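Side-chain contacts in racemase, putative (Roseobacter denitrificans, PDB 3TCS), which binds magnesium and D-alanine at the mouth of a TIM barrel and is probably an enolase-superfamily racemase or hydro-lyase: residues V53-A58 with Y342-G347; D86-R91 with S98-A103; V107-W112 with D280-G285; C234-L239 with E257-L262. One frame throughout, in Å; residues are numbered along the deposited sequence.

Interaction 1 of 4, residues V53-A58 with Y342-G347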
# COMPACT_ATOMS: atom_id res chain seq x y z
N VAL B 53 -11.72 9.27 8.31
CA VAL B 53 -10.67 8.49 7.66
C VAL B 53 -10.04 7.68 8.79
O VAL B 53 -10.34 7.90 9.96
CB VAL B 53 -9.58 9.39 7.01
CG1 VAL B 53 -10.19 10.26 5.92
CG2 VAL B 53 -8.90 10.24 8.07
N SER B 54 -9.20 6.71 8.45
CA SER B 54 -8.56 5.91 9.48
C SER B 54 -7.70 6.79 10.39
O SER B 54 -7.13 7.78 9.94
CB SER B 54 -7.67 4.85 8.86
OG SER B 54 -6.99 4.13 9.87
N THR B 55 -7.61 6.43 11.67
CA THR B 55 -6.77 7.18 12.61
C THR B 55 -5.29 6.92 12.32
O THR B 55 -4.95 5.95 11.62
CB THR B 55 -7.06 6.76 14.07
OG1 THR B 55 -7.08 5.33 14.16
CG2 THR B 55 -8.39 7.32 14.54
N TYR B 56 -4.42 7.78 12.86
CA TYR B 56 -2.96 7.71 12.72
C TYR B 56 -2.45 8.36 11.44
O TYR B 56 -2.71 7.89 10.33
CB TYR B 56 -2.48 6.27 12.84
CG TYR B 56 -2.88 5.67 14.17
CD1 TYR B 56 -2.43 6.23 15.37
CD2 TYR B 56 -3.77 4.60 14.23
CE1 TYR B 56 -2.87 5.74 16.59
CE2 TYR B 56 -4.22 4.10 15.45
CZ TYR B 56 -3.76 4.68 16.63
OH TYR B 56 -4.20 4.20 17.85
N HIS B 57 -1.70 9.44 11.63
CA HIS B 57 -1.16 10.23 10.52
C HIS B 57 -2.33 10.61 9.61
O HIS B 57 -2.21 10.62 8.38
CB HIS B 57 -0.08 9.46 9.76
CG HIS B 57 1.07 9.02 10.63
ND1 HIS B 57 1.62 9.83 11.59
CD2 HIS B 57 1.75 7.85 10.68
CE1 HIS B 57 2.60 9.18 12.20
NE2 HIS B 57 2.69 7.98 11.67
N ALA B 58 -3.46 10.92 10.24
CA ALA B 58 -4.68 11.30 9.54
C ALA B 58 -4.50 12.56 8.70
O ALA B 58 -5.22 12.78 7.73
CB ALA B 58 -5.82 11.51 10.53
N TYR B 342 -4.45 6.78 24.60
CA TYR B 342 -5.08 7.47 23.47
C TYR B 342 -5.53 8.86 23.92
O TYR B 342 -6.72 9.11 24.08
CB TYR B 342 -6.32 6.71 22.98
CG TYR B 342 -6.06 5.35 22.36
CD1 TYR B 342 -5.10 5.19 21.37
CD2 TYR B 342 -6.84 4.25 22.72
CE1 TYR B 342 -4.93 3.95 20.73
CE2 TYR B 342 -6.67 3.02 22.09
CZ TYR B 342 -5.72 2.88 21.09
OH TYR B 342 -5.60 1.67 20.43
N PRO B 343 -4.58 9.79 24.12
CA PRO B 343 -4.95 11.14 24.56
C PRO B 343 -5.84 11.90 23.58
O PRO B 343 -6.70 12.69 23.97
CB PRO B 343 -3.59 11.82 24.75
CG PRO B 343 -2.74 11.15 23.71
CD PRO B 343 -3.13 9.69 23.87
N TRP B 344 -5.64 11.64 22.29
CA TRP B 344 -6.39 12.29 21.23
C TRP B 344 -7.85 11.88 21.05
O TRP B 344 -8.58 12.55 20.32
CB TRP B 344 -5.67 12.08 19.90
CG TRP B 344 -5.40 10.63 19.63
CD1 TRP B 344 -4.24 9.95 19.86
CD2 TRP B 344 -6.34 9.67 19.12
NE1 TRP B 344 -4.40 8.62 19.52
CE2 TRP B 344 -5.67 8.43 19.06
CE3 TRP B 344 -7.67 9.75 18.70
CZ2 TRP B 344 -6.30 7.26 18.61
CZ3 TRP B 344 -8.30 8.59 18.24
CH2 TRP B 344 -7.61 7.37 18.20
N GLN B 345 -8.30 10.80 21.69
CA GLN B 345 -9.69 10.40 21.51
C GLN B 345 -10.66 11.08 22.47
O GLN B 345 -11.87 10.87 22.40
CB GLN B 345 -9.85 8.88 21.58
CG GLN B 345 -9.55 8.25 22.93
CD GLN B 345 -9.73 6.74 22.88
OE1 GLN B 345 -9.55 6.12 21.83
NE2 GLN B 345 -10.07 6.15 24.01
N GLU B 346 -10.11 11.88 23.37
CA GLU B 346 -10.91 12.62 24.34
C GLU B 346 -11.61 13.80 23.67
O GLU B 346 -11.00 14.53 22.90
CB GLU B 346 -10.01 13.15 25.46
CG GLU B 346 -9.68 12.13 26.53
CD GLU B 346 -10.84 11.92 27.48
OE1 GLU B 346 -11.12 12.84 28.28
OE2 GLU B 346 -11.49 10.85 27.41
N GLY B 347 -12.89 13.96 23.97
CA GLY B 347 -13.65 15.08 23.43
C GLY B 347 -13.85 15.16 21.93
O GLY B 347 -13.91 16.25 21.37
O HOH W 1 -5.72 2.17 17.68
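Three aromatic side chains, Tyr56, Tyr342 and Trp344, carry most of this contact, and Thr55 adds a methyl group. The one stacking interaction is an offset edge-to-face pair: the six-membered ring of Trp344 turns its edge to the face of Tyr56, with centroids 5.9 Å apart and planes at 85°. Trp344 reaches across because its CG sits between the backbone N and the carbonyl carbon (chi1 54°), which directs the indole at segment 53-58.

Apolar contacts extend the pair. Thr55 CG2 comes to 3.7 Å from Trp344 CH2, meeting the outer end of the indole, while Tyr56 CZ lies 4.1 Å from Trp344 CZ2. The phenol oxygen is placed more tightly: Tyr56 OH is only 3.0 Å from Tyr342 CE1, and the two tyrosine side chains cross at about a right angle.

Any polar link between the segments is indirect. Water 1 bonds to Tyr342 OH at 2.8 Å and lies in the plane of the Tyr56 ring at its edge, but its 2.5 Å separation from Tyr56 OH is too short to be taken at face value. Tyr342 OH also makes a weak hydrogen bond to Ala309 O, and Thr55 OG1 pairs with Asn310 ND2, tying both segments to one barrel loop.

Segment 53-58 follows strand 48-52 of the N-terminal domain, whereas 342-347 belongs to the barrel domain. With the Tyr342 side chain about 6 Å from bound D-alanine, this is consistent with the enolase-superfamily pattern, in which a capping-domain loop helps to close the mouth of the barrel.

Interaction 2 of 4, residues D86-R91 with S98-A103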
# COMPACT_ATOMS: atom_id res chain seq x y z
N ASP B 86 -14.14 1.64 -7.06
CA ASP B 86 -13.24 0.86 -7.91
C ASP B 86 -12.55 1.80 -8.89
O ASP B 86 -11.37 1.63 -9.20
CB ASP B 86 -13.99 -0.23 -8.68
CG ASP B 86 -14.43 -1.38 -7.80
OD1 ASP B 86 -13.80 -1.61 -6.75
OD2 ASP B 86 -15.40 -2.08 -8.18
N ILE B 87 -13.30 2.78 -9.39
CA ILE B 87 -12.75 3.75 -10.32
C ILE B 87 -11.61 4.50 -9.64
O ILE B 87 -10.58 4.76 -10.26
CB ILE B 87 -13.82 4.76 -10.79
CG1 ILE B 87 -14.75 4.09 -11.80
CG2 ILE B 87 -13.15 5.99 -11.41
CD1 ILE B 87 -15.92 4.95 -12.24
N VAL B 88 -11.79 4.85 -8.37
CA VAL B 88 -10.73 5.55 -7.65
C VAL B 88 -9.46 4.72 -7.60
O VAL B 88 -8.37 5.22 -7.90
CB VAL B 88 -11.15 5.90 -6.20
CG1 VAL B 88 -9.97 6.48 -5.44
CG2 VAL B 88 -12.31 6.91 -6.21
N THR B 89 -9.58 3.44 -7.25
CA THR B 89 -8.40 2.57 -7.17
C THR B 89 -7.78 2.30 -8.54
O THR B 89 -6.57 2.08 -8.65
CB THR B 89 -8.72 1.22 -6.49
OG1 THR B 89 -9.69 0.50 -7.26
CG2 THR B 89 -9.25 1.45 -5.09
N GLU B 90 -8.59 2.30 -9.59
CA GLU B 90 -8.07 2.07 -10.93
C GLU B 90 -7.37 3.32 -11.45
O GLU B 90 -6.31 3.23 -12.06
CB GLU B 90 -9.20 1.64 -11.86
CG GLU B 90 -9.61 0.19 -11.63
CD GLU B 90 -10.96 -0.15 -12.22
OE1 GLU B 90 -11.26 0.31 -13.33
OE2 GLU B 90 -11.71 -0.90 -11.56
N ARG B 91 -7.94 4.49 -11.18
CA ARG B 91 -7.33 5.74 -11.62
C ARG B 91 -6.02 5.96 -10.85
O ARG B 91 -5.09 6.60 -11.35
CB ARG B 91 -8.26 6.92 -11.36
CG ARG B 91 -9.51 6.92 -12.20
CD ARG B 91 -9.22 7.30 -13.65
NE ARG B 91 -10.46 7.35 -14.42
CZ ARG B 91 -11.11 6.28 -14.87
NH1 ARG B 91 -10.63 5.06 -14.63
NH2 ARG B 91 -12.25 6.43 -15.53
N SER B 98 -2.17 1.17 1.77
CA SER B 98 -2.94 1.75 2.86
C SER B 98 -3.48 3.18 2.75
O SER B 98 -4.67 3.39 2.98
CB SER B 98 -2.14 1.63 4.15
OG SER B 98 -2.88 2.07 5.27
N TYR B 99 -2.62 4.15 2.44
CA TYR B 99 -3.09 5.53 2.40
C TYR B 99 -4.30 5.82 1.52
O TYR B 99 -5.22 6.50 1.96
CB TYR B 99 -1.93 6.49 2.08
CG TYR B 99 -1.16 6.91 3.31
CD1 TYR B 99 -1.78 7.64 4.33
CD2 TYR B 99 0.18 6.56 3.47
CE1 TYR B 99 -1.07 8.01 5.48
CE2 TYR B 99 0.89 6.92 4.61
CZ TYR B 99 0.26 7.65 5.61
OH TYR B 99 0.96 8.01 6.74
N LEU B 100 -4.32 5.32 0.29
CA LEU B 100 -5.48 5.58 -0.57
C LEU B 100 -6.76 5.00 0.04
O LEU B 100 -7.81 5.63 -0.01
CB LEU B 100 -5.28 4.98 -1.97
CG LEU B 100 -6.38 5.33 -2.99
CD1 LEU B 100 -6.22 6.77 -3.44
CD2 LEU B 100 -6.31 4.38 -4.18
N ARG B 101 -6.67 3.80 0.62
CA ARG B 101 -7.85 3.17 1.22
C ARG B 101 -8.28 3.89 2.49
O ARG B 101 -9.47 4.02 2.76
CB ARG B 101 -7.59 1.70 1.54
CG ARG B 101 -7.71 0.77 0.34
CD ARG B 101 -6.55 0.97 -0.58
NE ARG B 101 -6.66 0.21 -1.81
CZ ARG B 101 -5.82 0.36 -2.83
NH1 ARG B 101 -4.84 1.25 -2.72
NH2 ARG B 101 -5.97 -0.33 -3.94
N ARG B 102 -7.30 4.34 3.28
CA ARG B 102 -7.61 5.07 4.51
C ARG B 102 -8.40 6.33 4.17
O ARG B 102 -9.29 6.74 4.91
CB ARG B 102 -6.32 5.48 5.22
CG ARG B 102 -5.55 4.35 5.88
CD ARG B 102 -4.20 4.86 6.40
NE ARG B 102 -3.45 3.79 7.05
CZ ARG B 102 -3.24 3.72 8.36
NH1 ARG B 102 -3.72 4.65 9.18
NH2 ARG B 102 -2.55 2.70 8.86
N ALA B 103 -8.05 6.94 3.04
CA ALA B 103 -8.70 8.17 2.58
C ALA B 103 -10.09 7.86 2.02
O ALA B 103 -11.07 8.54 2.34
CB ALA B 103 -7.84 8.85 1.51
O HOH W 2 -4.90 1.80 -6.20
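Helices 86-91 and 98-103 run nearly antiparallel, at 153° between their N-to-C directions, and their axes approach to 11.2 Å; Thr89 and Leu100 come nearest, with CA atoms 7.8 Å apart. Across it the contact rests on Val88, Thr89, Leu100 and Arg101. Leu100, its CG anti to the backbone N (chi1 -174°), projects into the groove and divides its two methyls: CD2 rests against the backbone at Thr89 CA, 4.1 Å away, and CD1 meets Val88 CG1 at 4.3 Å. Val88 and Thr89 also touch Met104, one turn further along the second helix.

Together the helices form an antiparallel hairpin of the N-terminal capping domain, joined by the short connection 92-97. Arg101 bridges helix and connection. Its chain bends at chi2 (72°), which brings the guanidinium beneath Thr89, whose CG2 lies over one face of the group, 3.9 Å from Arg101 NH2. On the same arginine, NH1 donates to Phe95 O in the connection. Water 2 supplies a further link by donating to Thr89 O at 3.0 Å and accepting a weak bond from Arg101 NH2.

The hydroxyl of Thr89 turns back to its own helix: OG1 donates to Asp86 O at 2.8 Å, and the same oxygen accepts from Glu90 N. This bond helps hold the rotation in which CG2 faces Arg101. Outside the pair, Asp86 OD1 forms a salt bridge with Arg292 of the barrel domain, and Glu90 OE1 forms one with Arg176 of the second subunit.

Interaction 3 of 4, residues V107-W112 with D280-G285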
# COMPACT_ATOMS: atom_id res chain seq x y z
N VAL B 107 -14.58 9.07 2.80
CA VAL B 107 -15.65 9.51 1.92
C VAL B 107 -16.78 8.48 1.96
O VAL B 107 -17.96 8.84 2.00
CB VAL B 107 -15.16 9.68 0.47
CG1 VAL B 107 -16.32 10.17 -0.41
CG2 VAL B 107 -14.01 10.69 0.43
N ASP B 108 -16.41 7.20 1.97
CA ASP B 108 -17.38 6.11 2.02
C ASP B 108 -18.26 6.20 3.27
O ASP B 108 -19.49 6.19 3.17
CB ASP B 108 -16.66 4.76 2.01
CG ASP B 108 -17.56 3.61 2.45
OD1 ASP B 108 -17.93 2.77 1.60
OD2 ASP B 108 -17.89 3.54 3.66
N THR B 109 -17.64 6.30 4.44
CA THR B 109 -18.42 6.36 5.66
C THR B 109 -19.28 7.62 5.76
O THR B 109 -20.36 7.58 6.35
CB THR B 109 -17.53 6.22 6.92
OG1 THR B 109 -16.47 7.19 6.90
CG2 THR B 109 -16.92 4.81 6.98
N ALA B 110 -18.83 8.72 5.17
CA ALA B 110 -19.63 9.96 5.19
C ALA B 110 -20.86 9.77 4.31
O ALA B 110 -21.95 10.28 4.60
CB ALA B 110 -18.79 11.14 4.69
N ILE B 111 -20.69 9.03 3.22
CA ILE B 111 -21.79 8.77 2.30
C ILE B 111 -22.83 7.89 2.98
O ILE B 111 -24.02 8.10 2.81
CB ILE B 111 -21.26 8.12 0.99
CG1 ILE B 111 -20.50 9.17 0.18
CG2 ILE B 111 -22.41 7.52 0.19
CD1 ILE B 111 -19.85 8.64 -1.08
N TRP B 112 -22.40 6.91 3.78
CA TRP B 112 -23.38 6.07 4.46
C TRP B 112 -24.16 6.87 5.50
O TRP B 112 -25.36 6.65 5.67
CB TRP B 112 -22.70 4.85 5.10
CG TRP B 112 -22.35 3.81 4.08
CD1 TRP B 112 -21.12 3.60 3.51
CD2 TRP B 112 -23.25 2.89 3.45
NE1 TRP B 112 -21.21 2.60 2.57
CE2 TRP B 112 -22.50 2.15 2.51
CE3 TRP B 112 -24.62 2.62 3.60
CZ2 TRP B 112 -23.08 1.15 1.72
CZ3 TRP B 112 -25.19 1.62 2.80
CH2 TRP B 112 -24.42 0.90 1.88
N ASP B 280 -10.59 -4.24 9.16
CA ASP B 280 -10.77 -2.98 9.88
C ASP B 280 -11.46 -2.13 8.81
O ASP B 280 -10.92 -1.90 7.74
CB ASP B 280 -9.42 -2.35 10.27
CG ASP B 280 -9.58 -0.99 10.94
OD1 ASP B 280 -9.95 -0.02 10.24
OD2 ASP B 280 -9.36 -0.88 12.17
N ILE B 281 -12.68 -1.70 9.11
CA ILE B 281 -13.47 -0.92 8.16
C ILE B 281 -12.74 0.25 7.51
O ILE B 281 -12.91 0.51 6.31
CB ILE B 281 -14.75 -0.39 8.83
CG1 ILE B 281 -15.67 -1.57 9.16
CG2 ILE B 281 -15.45 0.62 7.92
CD1 ILE B 281 -16.84 -1.20 10.06
N LEU B 282 -11.94 0.96 8.28
CA LEU B 282 -11.24 2.12 7.74
C LEU B 282 -9.92 1.79 7.03
O LEU B 282 -9.58 2.43 6.04
CB LEU B 282 -11.05 3.16 8.84
CG LEU B 282 -12.39 3.57 9.50
CD1 LEU B 282 -12.14 4.66 10.54
CD2 LEU B 282 -13.38 4.07 8.44
N TYR B 283 -9.18 0.79 7.52
CA TYR B 283 -7.93 0.43 6.83
C TYR B 283 -8.27 -0.21 5.48
O TYR B 283 -7.51 -0.11 4.52
CB TYR B 283 -7.11 -0.59 7.63
CG TYR B 283 -6.49 -0.11 8.93
CD1 TYR B 283 -6.09 1.21 9.10
CD2 TYR B 283 -6.27 -1.01 9.98
CE1 TYR B 283 -5.48 1.64 10.28
CE2 TYR B 283 -5.66 -0.59 11.17
CZ TYR B 283 -5.27 0.73 11.31
OH TYR B 283 -4.65 1.15 12.47
N LEU B 284 -9.43 -0.87 5.42
CA LEU B 284 -9.86 -1.56 4.21
C LEU B 284 -10.45 -0.67 3.12
O LEU B 284 -10.59 -1.09 1.98
CB LEU B 284 -10.85 -2.68 4.58
CG LEU B 284 -11.44 -3.60 3.51
CD1 LEU B 284 -10.35 -4.19 2.63
CD2 LEU B 284 -12.21 -4.72 4.21
N GLY B 285 -10.81 0.56 3.46
CA GLY B 285 -11.36 1.45 2.45
C GLY B 285 -12.83 1.81 2.61
O GLY B 285 -13.40 2.46 1.74
O HOH W 3 -15.76 1.16 0.85
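Asp108 OD1, on the helix side of the contact with Gly285, is gripped by several donors: water 3 at 2.8 Å, the backbone N of Cys288, and, weakly, Trp112 NE1 at 3.4 Å. Its other oxygen, OD2, accepts from Ile287 N. The carboxylate of capping-domain helix 98-119 thus holds amides at the start of helix 287-300, a helix of the TIM barrel, and the positive end of that helix dipole would be expected to stabilise the buried charge. With CG anti to the backbone N (chi1 164°), Asp108 extends to this helix start. Its CB packs against Gly285 O, and water 3 donates a second bond to that carbonyl oxygen, also at 2.8 Å, so the polar link between the two segments runs through a water.

The apolar half of the contact pairs Thr109 CG2 with Leu282 CD2 at 3.9 Å, the two side chains crossing at about a right angle. While CG2 faces Leu282, OG1 of Thr109 donates to Ala105 O one turn back and accepts from Gln52 N. Phe317 of helix 314-322 touches both Thr109 and Leu282.

Segment 280-285 is shaped by an Asx motif. Asp280 OD2 accepts from His307 ND1; His307 lines the D-alanine pocket, and the pairing is consistent with the His-Asp dyad of mandelate racemase. The remaining oxygen, Asp280 OD1, takes the amide of Tyr283 at 2.9 Å with an N-H...O angle of 159°, on its anti side and 29° out of the carboxylate plane.

Interaction 4 of 4, residues C234-L239 with E257-L262; sequences CPYWEL and EQDCDL. With MG (magnesium ion), chain J; DAL (D-alanine), chain L.
Gln258 packs over one face of the Tyr236 ring in a CH-pi contact: Gln258 CB stands 3.6 Å from the ring centroid and 15° off the normal. Beyond CB the glutamine chain bends at chi2 (89°), laying its amide over the rim of the ring with the two planes 23° apart. The opposite face of Tyr236 is covered by Trp237, whose CE3 sits above the ring centre, so the phenol is sandwiched. Its hydroxyl bonds to His93 O of the second subunit.

Water-mediated bonds tie the backbone to Asp259. Water 4 lies 2.7 Å from both Tyr236 O and Asp259 OD2; water 5 is 3.1 Å from Tyr236 O, but its 2.5 Å separation from Asp259 OD1 is doubtfully short. Because acceptors outnumber protons here, not all of these bonds need exist at once.

Both segments are loops at the C-terminal ends of neighbouring parallel strands, 229-231 and 252-255, where TIM barrels carry their active sites.

Metal coordination follows from that position. Glu257 OE1 binds the magnesium ion at 2.0 Å, alongside Asp205 and Glu231, the three-carboxylate site of the enolase superfamily. D-alanine chelates the ion through O at 2.0 Å and N, and water 6 is a further ligand. Lys94 of the second subunit, through NZ, forms a salt bridge with Glu257 OE2 and also packs on Gln258.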
# COMPACT_ATOMS: atom_id res chain seq x y z
N CYS B 234 1.43 -15.18 13.44
CA CYS B 234 2.62 -14.98 12.61
C CYS B 234 2.54 -13.70 11.79
O CYS B 234 1.48 -13.09 11.67
CB CYS B 234 2.79 -16.16 11.65
SG CYS B 234 2.76 -17.79 12.43
N PRO B 235 3.68 -13.27 11.20
CA PRO B 235 3.68 -12.06 10.38
C PRO B 235 2.47 -12.13 9.46
O PRO B 235 2.31 -13.09 8.70
CB PRO B 235 5.00 -12.15 9.64
CG PRO B 235 5.91 -12.77 10.69
CD PRO B 235 5.03 -13.86 11.28
N TYR B 236 1.61 -11.12 9.52
CA TYR B 236 0.38 -11.12 8.73
C TYR B 236 0.54 -11.25 7.23
O TYR B 236 -0.38 -11.73 6.55
CB TYR B 236 -0.46 -9.88 9.07
CG TYR B 236 0.00 -8.58 8.45
CD1 TYR B 236 -0.26 -8.29 7.11
CD2 TYR B 236 0.66 -7.62 9.22
CE1 TYR B 236 0.13 -7.07 6.55
CE2 TYR B 236 1.05 -6.39 8.67
CZ TYR B 236 0.78 -6.12 7.34
OH TYR B 236 1.15 -4.91 6.80
N TRP B 237 1.69 -10.83 6.70
CA TRP B 237 1.96 -10.91 5.27
C TRP B 237 2.44 -12.28 4.81
O TRP B 237 2.72 -12.47 3.63
CB TRP B 237 2.98 -9.83 4.87
CG TRP B 237 4.29 -9.90 5.62
CD1 TRP B 237 5.40 -10.60 5.26
CD2 TRP B 237 4.60 -9.25 6.86
NE1 TRP B 237 6.39 -10.42 6.20
CE2 TRP B 237 5.93 -9.60 7.19
CE3 TRP B 237 3.89 -8.40 7.72
CZ2 TRP B 237 6.56 -9.13 8.35
CZ3 TRP B 237 4.52 -7.94 8.87
CH2 TRP B 237 5.84 -8.30 9.17
N GLU B 238 2.55 -13.23 5.74
CA GLU B 238 2.98 -14.59 5.41
C GLU B 238 1.79 -15.52 5.63
O GLU B 238 1.71 -16.23 6.63
CB GLU B 238 4.14 -15.04 6.31
CG GLU B 238 5.44 -14.28 6.09
CD GLU B 238 5.99 -14.44 4.68
OE1 GLU B 238 5.77 -15.51 4.07
OE2 GLU B 238 6.65 -13.51 4.18
N LEU B 239 0.86 -15.51 4.67
CA LEU B 239 -0.35 -16.32 4.76
C LEU B 239 -0.10 -17.80 5.04
O LEU B 239 -0.82 -18.40 5.83
CB LEU B 239 -1.17 -16.16 3.48
CG LEU B 239 -1.63 -14.73 3.18
CD1 LEU B 239 -2.37 -14.70 1.85
CD2 LEU B 239 -2.53 -14.23 4.30
N GLU B 257 -6.56 -7.68 10.07
CA GLU B 257 -6.70 -6.25 10.32
C GLU B 257 -5.85 -5.31 9.46
O GLU B 257 -6.29 -4.20 9.17
CB GLU B 257 -6.49 -5.93 11.80
CG GLU B 257 -5.06 -6.07 12.29
CD GLU B 257 -4.99 -5.98 13.80
OE1 GLU B 257 -5.66 -6.78 14.47
OE2 GLU B 257 -4.26 -5.10 14.30
N GLN B 258 -4.66 -5.74 9.06
CA GLN B 258 -3.80 -4.89 8.22
C GLN B 258 -3.99 -5.12 6.73
O GLN B 258 -3.33 -4.48 5.91
CB GLN B 258 -2.32 -5.11 8.53
CG GLN B 258 -1.83 -4.50 9.83
CD GLN B 258 -1.97 -5.44 11.01
OE1 GLN B 258 -2.13 -6.65 10.85
NE2 GLN B 258 -1.91 -4.88 12.21
N ASP B 259 -4.89 -6.02 6.36
CA ASP B 259 -5.12 -6.30 4.95
C ASP B 259 -6.11 -5.33 4.32
O ASP B 259 -7.27 -5.28 4.71
CB ASP B 259 -5.56 -7.74 4.78
CG ASP B 259 -4.44 -8.72 5.07
OD1 ASP B 259 -3.58 -8.90 4.18
OD2 ASP B 259 -4.39 -9.28 6.19
N CYS B 260 -5.63 -4.56 3.35
CA CYS B 260 -6.47 -3.57 2.67
C CYS B 260 -6.64 -3.89 1.19
O CYS B 260 -7.30 -3.15 0.46
CB CYS B 260 -5.84 -2.18 2.80
SG CYS B 260 -4.24 -2.01 1.98
N ASP B 261 -6.04 -5.00 0.76
CA ASP B 261 -6.08 -5.45 -0.63
C ASP B 261 -7.10 -6.58 -0.82
O ASP B 261 -6.95 -7.66 -0.25
CB ASP B 261 -4.68 -5.94 -1.03
CG ASP B 261 -4.59 -6.38 -2.47
OD1 ASP B 261 -4.83 -5.54 -3.37
OD2 ASP B 261 -4.28 -7.56 -2.72
N LEU B 262 -8.12 -6.32 -1.64
CA LEU B 262 -9.17 -7.31 -1.87
C LEU B 262 -8.70 -8.63 -2.48
O LEU B 262 -9.19 -9.69 -2.10
CB LEU B 262 -10.30 -6.69 -2.71
CG LEU B 262 -11.13 -5.65 -1.95
CD1 LEU B 262 -12.23 -5.11 -2.86
CD2 LEU B 262 -11.75 -6.29 -0.70
MG MG J . -5.18 -7.62 16.26
N DAL L . -6.82 -6.31 17.35
CA DAL L . -5.82 -5.54 18.11
CB DAL L . -6.42 -4.24 18.61
C DAL L . -4.65 -5.24 17.25
O DAL L . -4.02 -6.13 16.77
O HOH W 4 -2.97 -11.40 7.02
O HOH W 5 -1.63 -10.38 4.00
O HOH W 6 -3.40 -8.42 15.47

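In the fold
Interactions 1 and 3 join the capping domain to the barrel, with centres 15 Å apart, and Ser54 of the first packs on Tyr283 of the third. Interaction 2 lies wholly within the capping domain and shares helix 98-119 with interaction 3, 11 Å away between centres; interaction 4 lies wholly within the barrel domain. Along the chain, segments 53-58 and 342-347 enclose all the others, interaction 2 closes before 107-112 begins, and interaction 4 falls between 107-112 and 280-285. Tyr283 touches residues of all three other contacts, so the capping domain, the barrel and the metal-binding loop meet around it. All four have residues that touch the second subunit, interactions 2 and 4 the most.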